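Local coordinates for protein carboxylic ester hydrolase (Aspergillus niger, PDB 7K4O) that probably hydrolyses ester bonds in tannins, acting as a fungal serine esterase of the tannase family, at residues P21-F24 and I25-I28; A154-E157 and L158-G162; V228-L232 and D233-P237; T266-C269 and L270-D274; Y534-R537 and S538-S541. All coordinates share one frame; numbering follows the deposited sequence.

Interaction 1: P21-F24 and I25-I28; sequences PSEF and IQGI
E23 reaches back across a double turn to hold G27, while the F24 and I25 side chains lie side by side, pointing the same way. Two type II beta turns follow directly on each other here, P21 to F24 and I25 to I28, with E23 and G27 as their positive-phi residues. E23 N donates to I28 O over 2.9 Å, nearly in line with the carbonyl, joining the first turn to the end of the second. From CB, which starts out away from 25-28, the E23 chain folds back at its second torsion (chi2 -63°), and this bend brings the carboxylate to the backbone of G27 and I28. E23 CD lies 3.8 Å from I28 O. OE1 then accepts G27 N at 2.8 Å on its syn side, and it also touches Q26 CA at 3.5 Å. OE2 turns the other way, to a weak hydrogen bond with T29 OG1. It also lies close to D67 OD2, a like charge that could raise the proton affinity of either acid. On the other side of the turns the F24 ring offers one face to I25: I25 CG1 sits 3.9 Å from the ring centroid, a CH-pi contact, and I25 CD1 lies 3.8 Å from F24 CE1. S22 OG binds I30 N. The double turn links helix 12-18 to strand 28-47; F24 and I25 rest on I161 and L160 of helix 144-169, and I28 packs against E157 of that helix and against Y64 and H66 of strand 50-66.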
# COMPACT_ATOMS: atom_id res chain seq x y z
N PRO A 21 0.35 24.69 21.88
CA PRO A 21 -0.89 25.30 22.34
C PRO A 21 -2.07 25.12 21.37
O PRO A 21 -1.87 25.03 20.17
CB PRO A 21 -0.54 26.79 22.43
CG PRO A 21 0.60 27.00 21.46
CD PRO A 21 1.33 25.67 21.39
N SER A 22 -3.28 25.15 21.91
CA SER A 22 -4.49 25.31 21.07
C SER A 22 -4.33 26.53 20.14
O SER A 22 -3.68 27.56 20.48
CB SER A 22 -5.75 25.35 21.91
OG SER A 22 -5.95 24.13 22.58
N GLU A 23 -4.85 26.41 18.93
CA GLU A 23 -4.79 27.39 17.82
C GLU A 23 -3.40 27.54 17.25
O GLU A 23 -3.22 28.38 16.35
CB GLU A 23 -5.46 28.72 18.18
CG GLU A 23 -6.81 28.52 18.80
CD GLU A 23 -7.85 27.85 17.88
OE1 GLU A 23 -7.70 27.95 16.62
OE2 GLU A 23 -8.82 27.28 18.41
N PHE A 24 -2.47 26.63 17.57
CA PHE A 24 -1.17 26.66 16.85
C PHE A 24 -1.46 26.32 15.37
O PHE A 24 -0.74 26.75 14.50
CB PHE A 24 -0.12 25.83 17.57
CG PHE A 24 0.10 24.48 16.97
CD1 PHE A 24 -0.82 23.47 17.18
CD2 PHE A 24 1.19 24.23 16.18
CE1 PHE A 24 -0.63 22.23 16.61
CE2 PHE A 24 1.38 22.98 15.61
CZ PHE A 24 0.47 21.99 15.84
N ILE A 25 -2.42 25.43 15.16
CA ILE A 25 -3.13 25.30 13.86
C ILE A 25 -4.47 26.02 14.09
O ILE A 25 -5.23 25.54 14.97
CB ILE A 25 -3.36 23.84 13.45
CG1 ILE A 25 -2.06 23.03 13.33
CG2 ILE A 25 -4.14 23.77 12.14
CD1 ILE A 25 -2.31 21.57 13.29
N GLN A 26 -4.75 27.06 13.33
CA GLN A 26 -6.04 27.74 13.57
C GLN A 26 -7.17 26.74 13.28
O GLN A 26 -7.14 26.09 12.22
CB GLN A 26 -6.17 28.99 12.69
CG GLN A 26 -7.38 29.80 13.07
CD GLN A 26 -7.42 31.13 12.35
OE1 GLN A 26 -7.17 31.21 11.16
NE2 GLN A 26 -7.67 32.18 13.11
N GLY A 27 -8.13 26.64 14.19
CA GLY A 27 -9.26 25.70 14.08
C GLY A 27 -9.06 24.43 14.86
O GLY A 27 -9.95 23.59 14.85
N ILE A 28 -7.90 24.26 15.48
CA ILE A 28 -7.60 23.06 16.31
C ILE A 28 -7.49 23.45 17.80
O ILE A 28 -6.65 24.27 18.14
CB ILE A 28 -6.30 22.37 15.86
CG1 ILE A 28 -6.35 21.90 14.41
CG2 ILE A 28 -5.97 21.21 16.80
CD1 ILE A 28 -7.41 20.92 14.19

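Interaction 2: A154-E157 and L158-G162; sequences AHRE and LSLIG
R156 and L160 meet one turn apart on the long alpha-helix 144-169, which packs beside strand 50-66 of the central sheet. L160 CD1 lies over one face of the R156 guanidinium, 3.7 Å from NE. The arginine gets there by leaving CB extended and then bending at chi2 (54°), which carries NE and CZ along the helix toward L160. On another side of the helix H155 and L158 run side by side, with L158 CD2 4.0 Å from H155 ND1. Beneath them the backbone keeps regular i to i+4 bonds, such as L158 N to A154 O at 2.9 Å and L160 N to R156 O at 3.0 Å. A second shell fixes the polar ends. H155 NE2 binds E191 OE1, and F199 makes a cation-pi contact with R156. The buried carboxylate of E157 is satisfied at both oxygens, OE1 by Y64 OH and OE2 by H66 NE2, which ties the helix to strand 50-66. S159 OG hydrogen-bonds both E202 OE2 and S92 OG. I161 folds its CG1 branch back over the preceding turn, placing that carbon 3.3 Å from E157 O, the same oxygen that accepts I161 N at 2.9 Å.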
# COMPACT_ATOMS: atom_id res chain seq x y z
N ALA A 154 -6.18 14.27 8.33
CA ALA A 154 -5.77 13.67 9.62
C ALA A 154 -4.23 13.49 9.66
O ALA A 154 -3.60 13.78 10.71
CB ALA A 154 -6.43 12.31 9.83
N HIS A 155 -3.64 13.08 8.56
CA HIS A 155 -2.16 12.89 8.55
C HIS A 155 -1.41 14.22 8.59
O HIS A 155 -0.36 14.33 9.26
CB HIS A 155 -1.72 12.05 7.38
CG HIS A 155 -1.74 10.60 7.68
ND1 HIS A 155 -0.84 10.04 8.61
CD2 HIS A 155 -2.57 9.62 7.27
CE1 HIS A 155 -1.14 8.76 8.73
NE2 HIS A 155 -2.17 8.46 7.90
N ARG A 156 -1.95 15.24 7.96
CA ARG A 156 -1.37 16.60 8.05
C ARG A 156 -1.34 17.05 9.51
O ARG A 156 -0.30 17.57 9.99
CB ARG A 156 -2.17 17.53 7.15
CG ARG A 156 -1.73 18.97 7.19
CD ARG A 156 -0.29 19.10 6.89
NE ARG A 156 0.01 20.53 6.66
CZ ARG A 156 1.25 20.99 6.52
NH1 ARG A 156 2.29 20.17 6.48
NH2 ARG A 156 1.45 22.27 6.33
N GLU A 157 -2.48 16.90 10.21
CA GLU A 157 -2.62 17.33 11.62
C GLU A 157 -1.66 16.51 12.51
O GLU A 157 -1.02 17.10 13.40
CB GLU A 157 -4.07 17.21 12.04
CG GLU A 157 -4.97 18.24 11.38
CD GLU A 157 -6.48 18.01 11.47
OE1 GLU A 157 -6.91 17.03 12.13
OE2 GLU A 157 -7.22 18.85 10.89
N LEU A 158 -1.63 15.20 12.31
CA LEU A 158 -0.74 14.31 13.08
C LEU A 158 0.71 14.79 12.94
O LEU A 158 1.42 14.88 13.96
CB LEU A 158 -0.90 12.85 12.66
CG LEU A 158 0.16 11.85 13.16
CD1 LEU A 158 0.28 11.82 14.67
CD2 LEU A 158 -0.09 10.49 12.56
N SER A 159 1.16 15.03 11.72
CA SER A 159 2.57 15.47 11.55
C SER A 159 2.78 16.81 12.22
O SER A 159 3.82 16.99 12.94
CB SER A 159 2.95 15.51 10.11
OG SER A 159 2.98 14.20 9.58
N LEU A 160 1.90 17.79 12.02
CA LEU A 160 2.13 19.13 12.60
C LEU A 160 2.18 19.02 14.12
O LEU A 160 3.09 19.59 14.74
CB LEU A 160 1.04 20.09 12.16
CG LEU A 160 1.14 20.52 10.70
CD1 LEU A 160 -0.15 21.22 10.25
CD2 LEU A 160 2.32 21.46 10.52
N ILE A 161 1.21 18.35 14.72
CA ILE A 161 1.13 18.25 16.21
C ILE A 161 2.29 17.40 16.75
O ILE A 161 2.94 17.82 17.75
CB ILE A 161 -0.23 17.71 16.65
CG1 ILE A 161 -1.32 18.68 16.30
CG2 ILE A 161 -0.19 17.37 18.13
CD1 ILE A 161 -2.71 18.07 16.37
N GLY A 162 2.52 16.24 16.17
CA GLY A 162 3.53 15.29 16.64
C GLY A 162 4.94 15.85 16.55
O GLY A 162 5.73 15.70 17.49

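Interaction 3: V228-L232 and D233-P237; sequences VEKTL and DYYPP
E229 O accepts Y234 N at 3.0 Å, in the plane of the carbonyl, while D233 N makes a weak 3.2 Å bond to K230 O and D233 swings to positive phi (48°). Y235 and P236, from the loop after the helix, fold back on E229 and K230. E229 and Y235 cross at a slant, E229 CB lying 3.7 Å from Y235 CD1, with the carboxylate and ring planes 70° apart. The E229 backbone oxygen stands over one face of the same ring, 4.0 Å from CZ. Beyond CG the glutamate is extended, which carries OE2 on to P236 CD at 3.6 Å; its CB and OE1 thus lie against Y235 CD1, its CG and OE2 against P236 CD. This is a Schellman motif, with D233 as the C-prime residue that ends helix 224-232. Y235 keeps CG beside its backbone N (chi1 -59°), and the ring then reaches back along the helix until OH meets K230 CA at 3.5 Å and also touches K230 CG. The K230 chain bends near its tip and sends NZ to a weak bond with L371 O. One cost is visible at Y234 O: it is buried with no hydrogen-bond partner in the model and meets carbon instead, E229 CB at 3.4 Å. Outward, L232 packs on V305 and T308 of helix 300-310, and Y234, whose ring leads away from the helix end, bonds through OH to E240 OE1. P237 then takes the N-cap position of helix 238-252.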
# COMPACT_ATOMS: atom_id res chain seq x y z
N VAL A 228 -16.29 -10.65 -15.07
CA VAL A 228 -15.79 -11.60 -16.11
C VAL A 228 -16.54 -12.93 -15.94
O VAL A 228 -16.98 -13.51 -16.95
CB VAL A 228 -14.27 -11.85 -16.02
CG1 VAL A 228 -13.85 -13.03 -16.89
CG2 VAL A 228 -13.48 -10.60 -16.42
N GLU A 229 -16.62 -13.42 -14.72
CA GLU A 229 -17.28 -14.72 -14.43
C GLU A 229 -18.75 -14.61 -14.87
O GLU A 229 -19.27 -15.57 -15.50
CB GLU A 229 -17.18 -15.07 -12.96
CG GLU A 229 -15.76 -15.41 -12.54
CD GLU A 229 -15.53 -15.53 -11.06
OE1 GLU A 229 -16.43 -15.21 -10.25
OE2 GLU A 229 -14.43 -15.99 -10.71
N LYS A 230 -19.42 -13.53 -14.54
CA LYS A 230 -20.85 -13.33 -14.92
C LYS A 230 -20.96 -13.26 -16.44
O LYS A 230 -21.86 -13.90 -17.01
CB LYS A 230 -21.41 -12.00 -14.42
CG LYS A 230 -21.93 -11.97 -13.00
CD LYS A 230 -22.26 -10.53 -12.60
CE LYS A 230 -23.16 -9.80 -13.58
NZ LYS A 230 -24.55 -10.28 -13.44
N THR A 231 -20.11 -12.47 -17.08
CA THR A 231 -20.18 -12.22 -18.52
C THR A 231 -19.95 -13.53 -19.32
O THR A 231 -20.66 -13.75 -20.31
CB THR A 231 -19.18 -11.15 -18.93
OG1 THR A 231 -19.49 -9.95 -18.23
CG2 THR A 231 -19.23 -10.88 -20.41
N LEU A 232 -18.96 -14.34 -18.94
CA LEU A 232 -18.64 -15.61 -19.62
C LEU A 232 -19.47 -16.76 -19.04
O LEU A 232 -19.36 -17.87 -19.54
CB LEU A 232 -17.14 -15.88 -19.50
CG LEU A 232 -16.25 -14.89 -20.23
CD1 LEU A 232 -14.78 -15.14 -19.90
CD2 LEU A 232 -16.50 -14.89 -21.74
N ASP A 233 -20.28 -16.49 -18.02
CA ASP A 233 -21.13 -17.46 -17.29
C ASP A 233 -20.30 -18.69 -16.93
O ASP A 233 -20.67 -19.80 -17.31
CB ASP A 233 -22.35 -17.87 -18.14
CG ASP A 233 -23.37 -18.68 -17.34
OD1 ASP A 233 -23.49 -18.47 -16.12
OD2 ASP A 233 -24.04 -19.53 -17.95
N TYR A 234 -19.20 -18.51 -16.21
CA TYR A 234 -18.43 -19.64 -15.65
C TYR A 234 -17.78 -19.20 -14.33
O TYR A 234 -17.10 -18.18 -14.31
CB TYR A 234 -17.37 -20.10 -16.64
CG TYR A 234 -16.59 -21.27 -16.09
CD1 TYR A 234 -17.17 -22.52 -15.95
CD2 TYR A 234 -15.28 -21.12 -15.67
CE1 TYR A 234 -16.46 -23.60 -15.43
CE2 TYR A 234 -14.54 -22.19 -15.18
CZ TYR A 234 -15.15 -23.42 -15.04
OH TYR A 234 -14.40 -24.45 -14.56
N TYR A 235 -17.99 -19.98 -13.29
CA TYR A 235 -17.50 -19.73 -11.93
C TYR A 235 -16.44 -20.76 -11.60
O TYR A 235 -16.75 -21.83 -11.10
CB TYR A 235 -18.71 -19.69 -11.00
CG TYR A 235 -19.68 -18.61 -11.41
CD1 TYR A 235 -19.48 -17.28 -11.04
CD2 TYR A 235 -20.73 -18.90 -12.26
CE1 TYR A 235 -20.36 -16.28 -11.44
CE2 TYR A 235 -21.60 -17.91 -12.70
CZ TYR A 235 -21.41 -16.60 -12.30
OH TYR A 235 -22.24 -15.63 -12.75
N PRO A 236 -15.14 -20.47 -11.82
CA PRO A 236 -14.11 -21.47 -11.60
C PRO A 236 -14.02 -21.86 -10.14
O PRO A 236 -14.07 -21.01 -9.25
CB PRO A 236 -12.80 -20.81 -12.03
CG PRO A 236 -13.26 -19.64 -12.88
CD PRO A 236 -14.59 -19.20 -12.30
N PRO A 237 -13.91 -23.18 -9.82
CA PRO A 237 -13.57 -23.59 -8.46
C PRO A 237 -12.23 -22.93 -8.11
O PRO A 237 -11.35 -22.84 -8.97
CB PRO A 237 -13.41 -25.12 -8.54
CG PRO A 237 -14.17 -25.50 -9.79
CD PRO A 237 -14.05 -24.32 -10.74

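Interaction 4: T266-C269 and L270-D274; sequences TDLC and LLDFD
F273 N donates to C269 O at 3.0 Å in the last turn of the short alpha-helix 266-272, which a disulfide from C269 SG to C252 SG staples to helix 238-252. The tight part lies at this disulfide and at the anchors of D267. C269 has SG anti to its own N (chi1 -166°), directing the sulfur out to the neighbouring helix, and both C269 and F273 pack on T248 there. Between themselves the two side chains make a marginal contact, C269 SG to F273 CB at 4.5 Å. In the first turn D267 OD1 accepts L268 N at 2.8 Å with its anti lone pair and is salt-bridged to R265, while OD2 meets R520 and W542. Next to it L271 CG leans on D267 O at 3.3 Å. D272 is held as well: its CB is 3.3 Å from L268 O, its carboxylate stays alongside that oxygen, and OD2 makes a salt bridge to R537 NH1. The looser part is the backbone at the C-terminal end, where the helical pattern frays. D272 N donates to L268 O at a bent 131° and, weakly, to C269 O. Besides F273 N, the C269 carbonyl oxygen accepts a hydrogen bond from a water at 2.8 Å, and the same water donates to F273 O at 2.9 Å.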
# COMPACT_ATOMS: atom_id res chain seq x y z
N THR A 266 7.82 -11.08 -13.87
CA THR A 266 6.40 -11.23 -14.26
C THR A 266 6.16 -10.53 -15.59
O THR A 266 5.14 -10.88 -16.25
CB THR A 266 5.44 -10.74 -13.18
OG1 THR A 266 5.68 -9.35 -13.04
CG2 THR A 266 5.57 -11.54 -11.91
N ASP A 267 7.03 -9.63 -16.02
CA ASP A 267 6.97 -8.98 -17.33
C ASP A 267 7.27 -10.06 -18.40
O ASP A 267 6.49 -10.20 -19.37
CB ASP A 267 7.92 -7.79 -17.42
CG ASP A 267 9.24 -7.90 -16.68
OD1 ASP A 267 9.76 -9.05 -16.49
OD2 ASP A 267 9.74 -6.83 -16.23
N LEU A 268 8.39 -10.77 -18.28
CA LEU A 268 8.71 -11.86 -19.27
C LEU A 268 7.58 -12.89 -19.21
O LEU A 268 7.23 -13.40 -20.28
CB LEU A 268 10.07 -12.49 -18.97
CG LEU A 268 11.24 -11.55 -19.13
CD1 LEU A 268 12.53 -12.22 -18.67
CD2 LEU A 268 11.37 -11.03 -20.56
N CYS A 269 7.02 -13.16 -18.04
CA CYS A 269 5.93 -14.13 -17.89
C CYS A 269 4.74 -13.67 -18.74
O CYS A 269 4.19 -14.45 -19.57
CB CYS A 269 5.58 -14.27 -16.43
SG CYS A 269 4.55 -15.69 -16.05
N LEU A 270 4.33 -12.43 -18.56
CA LEU A 270 3.15 -11.89 -19.28
C LEU A 270 3.42 -11.89 -20.79
O LEU A 270 2.48 -12.19 -21.56
CB LEU A 270 2.90 -10.46 -18.79
CG LEU A 270 1.77 -9.72 -19.48
CD1 LEU A 270 0.46 -10.44 -19.17
CD2 LEU A 270 1.75 -8.25 -19.01
N LEU A 271 4.65 -11.61 -21.20
CA LEU A 271 5.01 -11.52 -22.63
C LEU A 271 5.09 -12.94 -23.24
O LEU A 271 4.73 -13.06 -24.42
CB LEU A 271 6.34 -10.80 -22.79
CG LEU A 271 6.34 -9.29 -22.56
CD1 LEU A 271 7.76 -8.85 -22.32
CD2 LEU A 271 5.74 -8.52 -23.73
N ASP A 272 5.62 -13.93 -22.53
CA ASP A 272 6.15 -15.15 -23.19
C ASP A 272 5.42 -16.42 -22.79
O ASP A 272 5.71 -17.42 -23.43
CB ASP A 272 7.64 -15.29 -22.93
CG ASP A 272 8.46 -14.20 -23.58
OD1 ASP A 272 7.97 -13.60 -24.55
OD2 ASP A 272 9.58 -13.94 -23.10
N PHE A 273 4.56 -16.46 -21.77
CA PHE A 273 3.90 -17.71 -21.35
C PHE A 273 2.41 -17.69 -21.68
O PHE A 273 1.69 -16.76 -21.26
CB PHE A 273 4.10 -17.95 -19.87
CG PHE A 273 3.43 -19.21 -19.41
CD1 PHE A 273 3.80 -20.44 -19.97
CD2 PHE A 273 2.44 -19.20 -18.45
CE1 PHE A 273 3.19 -21.62 -19.54
CE2 PHE A 273 1.83 -20.37 -18.03
CZ PHE A 273 2.20 -21.59 -18.59
N ASP A 274 1.96 -18.72 -22.41
CA ASP A 274 0.53 -18.88 -22.78
C ASP A 274 -0.10 -19.89 -21.85
O ASP A 274 0.28 -21.09 -21.92
CB ASP A 274 0.41 -19.35 -24.23
CG ASP A 274 -1.03 -19.38 -24.74
OD1 ASP A 274 -1.96 -19.41 -23.93
OD2 ASP A 274 -1.18 -19.41 -25.97
O HOH W 1 1.70 -15.50 -18.70

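Interaction 5: Y534-R537 and S538-S541; sequences YNQR and SIDS. With NAG (2-acetamido-2-deoxy-beta-D-glucopyranose), chain D; NAG (2-acetamido-2-deoxy-beta-D-glucopyranose), chain B.
The Y534 ring is sandwiched between protein and sugar. I539 CD1 lies over one face, 3.7 Å from the centroid in a CH-pi contact, and presses closest on CE2 at 3.4 Å; the two side chains cross at about a right angle. Against the opposite face lies the pyranose of the chain B NAG, with C5 3.8 Å from Y534 CG. Y534 N meanwhile donates an almost straight bond to O7 of the chain D NAG at 2.9 Å, so the glycan is held by both ring and backbone. At the far end of the ring the hydroxyl donates to Q536 OE1 at 2.7 Å. The Q536 amide is thereby gripped at both ends, because NE2 gives a hydrogen to D540 OD1 at 2.9 Å. D540 OD1 lies near the amide plane, whereas NE2 approaches the carboxylate from above, 36° out of its plane. A bend in Q536 at chi2 (66°) folds the amide back over the helix to reach both partners. N535 works differently: its OD1 takes two donors from S538, N at 3.0 Å and OG at 2.9 Å, which come from opposite faces of the amide plane. S538 OG is also bonded to R265 NH2, a second-shell link that helps to place the serine. Y444 of helix 444-452 packs on both Y534 and I539. N535 is the N-cap of helix 536-541, its side chain capping the backbone N of S538, and Y534 just before it packs its ring against the N-glycan, probably carried by N445.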
# COMPACT_ATOMS: atom_id res chain seq x y z
N TYR A 534 18.56 -3.24 -18.42
CA TYR A 534 17.63 -2.44 -19.23
C TYR A 534 17.09 -3.31 -20.36
O TYR A 534 17.88 -3.70 -21.22
CB TYR A 534 18.31 -1.20 -19.79
CG TYR A 534 17.31 -0.25 -20.37
CD1 TYR A 534 16.91 -0.36 -21.70
CD2 TYR A 534 16.73 0.76 -19.61
CE1 TYR A 534 15.95 0.47 -22.24
CE2 TYR A 534 15.78 1.61 -20.14
CZ TYR A 534 15.36 1.45 -21.45
OH TYR A 534 14.45 2.29 -22.01
N ASN A 535 15.80 -3.55 -20.40
CA ASN A 535 15.16 -4.43 -21.42
C ASN A 535 13.88 -3.76 -21.90
O ASN A 535 12.89 -3.76 -21.16
CB ASN A 535 14.90 -5.80 -20.85
CG ASN A 535 14.40 -6.77 -21.89
OD1 ASN A 535 13.21 -6.96 -22.00
ND2 ASN A 535 15.30 -7.38 -22.66
N GLN A 536 13.94 -3.11 -23.05
CA GLN A 536 12.84 -2.28 -23.57
C GLN A 536 11.55 -3.10 -23.68
O GLN A 536 10.47 -2.57 -23.36
CB GLN A 536 13.20 -1.66 -24.90
CG GLN A 536 12.21 -0.57 -25.32
CD GLN A 536 12.31 0.59 -24.35
OE1 GLN A 536 13.36 1.23 -24.21
NE2 GLN A 536 11.20 0.88 -23.68
N ARG A 537 11.63 -4.32 -24.16
CA ARG A 537 10.43 -5.16 -24.34
C ARG A 537 9.74 -5.36 -22.98
O ARG A 537 8.49 -5.28 -22.90
CB ARG A 537 10.86 -6.49 -24.98
CG ARG A 537 9.73 -7.37 -25.46
CD ARG A 537 10.30 -8.55 -26.28
NE ARG A 537 10.85 -9.57 -25.41
CZ ARG A 537 10.21 -10.69 -25.01
NH1 ARG A 537 10.80 -11.51 -24.17
NH2 ARG A 537 9.01 -11.02 -25.47
N SER A 538 10.50 -5.64 -21.94
CA SER A 538 9.94 -5.81 -20.57
C SER A 538 9.35 -4.47 -20.11
O SER A 538 8.25 -4.50 -19.56
CB SER A 538 11.00 -6.31 -19.63
OG SER A 538 11.35 -7.65 -19.93
N ILE A 539 10.09 -3.37 -20.27
CA ILE A 539 9.62 -2.05 -19.78
C ILE A 539 8.28 -1.78 -20.44
O ILE A 539 7.35 -1.35 -19.75
CB ILE A 539 10.66 -0.97 -20.05
CG1 ILE A 539 11.88 -1.20 -19.16
CG2 ILE A 539 10.09 0.42 -19.92
CD1 ILE A 539 13.08 -0.45 -19.61
N ASP A 540 8.18 -2.04 -21.74
CA ASP A 540 6.94 -1.71 -22.51
C ASP A 540 5.78 -2.54 -21.98
O ASP A 540 4.63 -2.05 -22.06
CB ASP A 540 7.11 -1.95 -24.00
CG ASP A 540 8.05 -0.99 -24.70
OD1 ASP A 540 8.49 0.02 -24.10
OD2 ASP A 540 8.42 -1.31 -25.86
N SER A 541 6.00 -3.75 -21.46
CA SER A 541 4.92 -4.63 -20.97
C SER A 541 4.24 -4.03 -19.73
O SER A 541 3.14 -4.46 -19.41
CB SER A 541 5.35 -6.01 -20.67
OG SER A 541 6.15 -6.11 -19.49
C1 NAG D . 22.23 -0.19 -22.01
C2 NAG D . 22.55 -1.50 -21.33
C3 NAG D . 23.88 -2.05 -21.84
C4 NAG D . 23.92 -2.04 -23.36
C5 NAG D . 23.61 -0.64 -23.88
C6 NAG D . 23.64 -0.57 -25.40
C7 NAG D . 22.01 -2.13 -19.05
C8 NAG D . 22.18 -1.80 -17.61
N2 NAG D . 22.68 -1.33 -19.90
O3 NAG D . 24.03 -3.40 -21.38
O4 NAG D . 25.23 -2.42 -23.76
O5 NAG D . 22.28 -0.35 -23.42
O6 NAG D . 22.53 -1.36 -25.87
O7 NAG D . 21.26 -3.04 -19.41
C1 NAG B . 18.88 3.85 -21.74
C2 NAG B . 19.48 3.40 -23.04
C3 NAG B . 19.82 1.93 -22.94
C4 NAG B . 20.80 1.75 -21.84
C5 NAG B . 20.17 2.25 -20.52
C6 NAG B . 21.11 2.12 -19.35
C7 NAG B . 18.75 4.49 -25.07
C8 NAG B . 17.69 4.76 -26.07
N2 NAG B . 18.50 3.67 -24.07
O3 NAG B . 20.33 1.47 -24.18
O4 NAG B . 20.91 0.36 -21.65
O5 NAG B . 19.79 3.60 -20.68
O6 NAG B . 20.39 2.24 -18.11
O7 NAG B . 19.83 5.00 -25.16

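All five contacts are local and follow one another in series, so none nests in or crosses another. Interaction 1 closes a double turn before the first long strand, and its side chains lie directly on interaction 2, part of helix 144-169, which is tied to strand 50-66; their centres are 12 Å apart. On the opposite side of the chain's centre, interaction 3 closes the end of helix 224-232 and leads to the helix that interaction 4 joins by disulfide. Interaction 5, near the C terminus, returns to touch interaction 4, again with centres 12 Å apart, bringing helix 536-541, next to a glycan, onto helix 266-272. Interaction 3 touches neither of these two.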